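Local structure of N-alpha-acetyltransferase (Sulfolobus solfataricus P2, 4R3L) at residues K27-L33 against S91-L95. The protein transfers an acetyl group from acetyl-CoA to the alpha-amino group of protein N-termini, preferring those that begin with serine. Numbering follows the deposited sequence.
Sequences KINRLTL and SIAVL. With COA (coenzyme A), chain C.
L95, A93 and I28 carry most of the interface between the last turns of helix 22-32 and the end of strand 83-94, whose local axes run 84° apart. The side chain of L95 crosses that of I28 at about a right angle, with CD2 3.9 Å from I28 CG1. On the same isoleucine the other branch, CG2, anti to the backbone N, meets A93 CB. That methyl is met by L33 CD1 and, more closely, by the T32 hydroxyl, with OG1 3.2 Å from A93 CB. This hydroxyl turns back to the preceding turn of its own helix and donates to I28 O, OG1 to O 2.7 Å, from above the carbonyl plane, while T32 CB faces C6P of coenzyme A. Replacing this threonine with alanine is likely to leave I28 O without its side-chain donor and A93 CB without its nearest neighbour from the helix. L33 divides its branches: CD1 approaches S91 OG, itself hydrogen-bonded to Y65, and CD2 rests 3.5 Å from COA C5P. Along the edge of strand 83-94 away from 61-72, the pantetheine pairs with the backbone as an extra strand would, as in GNAT enzymes: N4P donates to I92 O (2.6 Å) and V94 N to O9P (2.8 Å). Strand 61-72 pairs with 83-94 and reaches I28 and L33 through Y65, whereas I92 and V94 point away from helix 22-32 and pack on helix 103-119.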
# COMPACT_ATOMS: atom_id res chain seq x y z
N LYS A 27 11.12 1.53 11.09
CA LYS A 27 10.65 1.70 12.46
C LYS A 27 9.13 1.66 12.54
O LYS A 27 8.56 0.97 13.38
CB LYS A 27 11.16 3.02 13.04
CG LYS A 27 10.47 3.43 14.34
CD LYS A 27 10.58 4.93 14.61
CE LYS A 27 9.20 5.54 14.88
NZ LYS A 27 9.30 6.95 15.36
N ILE A 28 8.48 2.42 11.66
CA ILE A 28 7.03 2.45 11.60
C ILE A 28 6.47 1.06 11.30
O ILE A 28 5.52 0.59 11.93
CB ILE A 28 6.55 3.44 10.51
CG1 ILE A 28 6.93 4.87 10.91
CG2 ILE A 28 5.04 3.32 10.31
CD1 ILE A 28 6.73 5.89 9.81
N ASN A 29 7.08 0.40 10.33
CA ASN A 29 6.66 -0.93 9.93
C ASN A 29 6.77 -1.91 11.11
O ASN A 29 5.85 -2.68 11.39
CB ASN A 29 7.50 -1.38 8.74
CG ASN A 29 7.26 -2.82 8.36
OD1 ASN A 29 8.08 -3.69 8.66
ND2 ASN A 29 6.16 -3.09 7.67
N ARG A 30 7.90 -1.84 11.82
CA ARG A 30 8.14 -2.72 12.96
C ARG A 30 7.10 -2.50 14.06
O ARG A 30 6.65 -3.45 14.69
CB ARG A 30 9.55 -2.50 13.52
CG ARG A 30 10.68 -2.84 12.55
CD ARG A 30 10.57 -4.24 11.96
NE ARG A 30 11.80 -4.64 11.27
CZ ARG A 30 11.93 -4.75 9.95
NH1 ARG A 30 10.90 -4.49 9.14
NH2 ARG A 30 13.10 -5.11 9.43
N LEU A 31 6.68 -1.25 14.24
CA LEU A 31 5.72 -0.91 15.29
C LEU A 31 4.26 -1.18 14.94
O LEU A 31 3.42 -1.35 15.83
CB LEU A 31 5.86 0.57 15.67
CG LEU A 31 7.10 0.96 16.47
CD1 LEU A 31 7.21 2.48 16.56
CD2 LEU A 31 7.03 0.36 17.86
N THR A 32 3.93 -1.22 13.65
CA THR A 32 2.53 -1.20 13.25
C THR A 32 2.08 -2.43 12.49
O THR A 32 0.89 -2.66 12.34
CB THR A 32 2.20 0.03 12.38
OG1 THR A 32 2.97 -0.02 11.18
CG2 THR A 32 2.50 1.31 13.12
N LEU A 33 3.03 -3.23 12.01
CA LEU A 33 2.70 -4.34 11.13
C LEU A 33 3.46 -5.62 11.51
O LEU A 33 4.51 -5.56 12.14
CB LEU A 33 2.98 -3.96 9.67
CG LEU A 33 2.04 -2.92 9.06
CD1 LEU A 33 2.59 -2.39 7.76
CD2 LEU A 33 0.66 -3.52 8.84
N SER A 91 2.57 -2.33 1.24
CA SER A 91 2.54 -1.99 2.64
C SER A 91 2.08 -0.54 2.81
O SER A 91 2.52 0.33 2.06
CB SER A 91 3.94 -2.22 3.25
OG SER A 91 3.94 -2.06 4.66
N ILE A 92 1.19 -0.31 3.76
CA ILE A 92 0.82 1.05 4.14
C ILE A 92 0.63 1.10 5.66
O ILE A 92 0.02 0.21 6.26
CB ILE A 92 -0.44 1.53 3.39
CG1 ILE A 92 -0.75 3.00 3.71
CG2 ILE A 92 -1.66 0.65 3.69
CD1 ILE A 92 -1.95 3.53 2.93
N ALA A 93 1.19 2.11 6.29
CA ALA A 93 1.06 2.23 7.73
C ALA A 93 1.17 3.69 8.16
O ALA A 93 1.82 4.49 7.49
CB ALA A 93 2.12 1.39 8.43
N VAL A 94 0.52 4.02 9.27
CA VAL A 94 0.56 5.36 9.84
C VAL A 94 0.75 5.23 11.35
O VAL A 94 0.08 4.42 11.97
CB VAL A 94 -0.75 6.14 9.53
CG1 VAL A 94 -0.74 7.51 10.19
CG2 VAL A 94 -0.98 6.25 8.02
N LEU A 95 1.68 6.01 11.92
CA LEU A 95 1.89 5.97 13.37
C LEU A 95 0.57 6.25 14.10
O LEU A 95 -0.19 7.13 13.68
CB LEU A 95 2.97 6.99 13.80
CG LEU A 95 4.43 6.65 13.47
CD1 LEU A 95 5.37 7.77 13.87
CD2 LEU A 95 4.84 5.35 14.14
N1A COA C . -12.32 2.53 12.55
C2A COA C . -13.26 2.76 11.61
N3A COA C . -12.95 3.38 10.47
C4A COA C . -11.67 3.78 10.22
C5A COA C . -10.68 3.56 11.16
C6A COA C . -11.03 2.91 12.35
N6A COA C . -10.02 2.65 13.37
N7A COA C . -9.49 4.07 10.64
C8A COA C . -9.77 4.59 9.42
N9A COA C . -11.08 4.42 9.14
C1B COA C . -11.79 4.86 7.93
C2B COA C . -12.69 5.99 8.26
O2B COA C . -13.79 6.00 7.42
C3B COA C . -11.88 7.14 7.98
O3B COA C . -12.68 8.24 7.83
P3B COA C . -12.91 9.20 9.05
O7A COA C . -13.47 10.54 8.57
O8A COA C . -11.61 9.45 9.72
O9A COA C . -13.86 8.57 10.02
C4B COA C . -11.24 6.73 6.72
O4B COA C . -10.91 5.38 6.92
C5B COA C . -9.99 7.47 6.46
O5B COA C . -8.95 7.11 7.32
P1A COA C . -7.52 7.79 7.37
O1A COA C . -7.46 8.86 8.43
O2A COA C . -7.17 8.29 6.03
O3A COA C . -6.61 6.56 7.83
P2A COA C . -5.38 6.64 8.83
O4A COA C . -5.83 6.73 10.28
O5A COA C . -4.46 7.75 8.45
O6A COA C . -4.57 5.26 8.65
CBP COA C . -4.43 2.82 8.65
CCP COA C . -5.29 4.10 8.41
CDP COA C . -5.30 1.61 8.45
CEP COA C . -3.30 2.84 7.62
CAP COA C . -3.91 2.93 10.06
OAP COA C . -4.91 2.65 11.05
C9P COA C . -2.74 2.02 10.38
O9P COA C . -1.57 2.37 10.11
N8P COA C . -2.93 0.74 11.04
C7P COA C . -1.83 -0.16 11.36
C6P COA C . -1.06 -0.68 10.11
C5P COA C . -2.00 -1.29 9.07
O5P COA C . -2.86 -2.12 9.45
N4P COA C . -1.89 -0.89 7.66
C3P COA C . -2.79 -1.46 6.67
C2P COA C . -2.64 -2.94 6.34
S1P COA C . -3.40 -3.54 4.87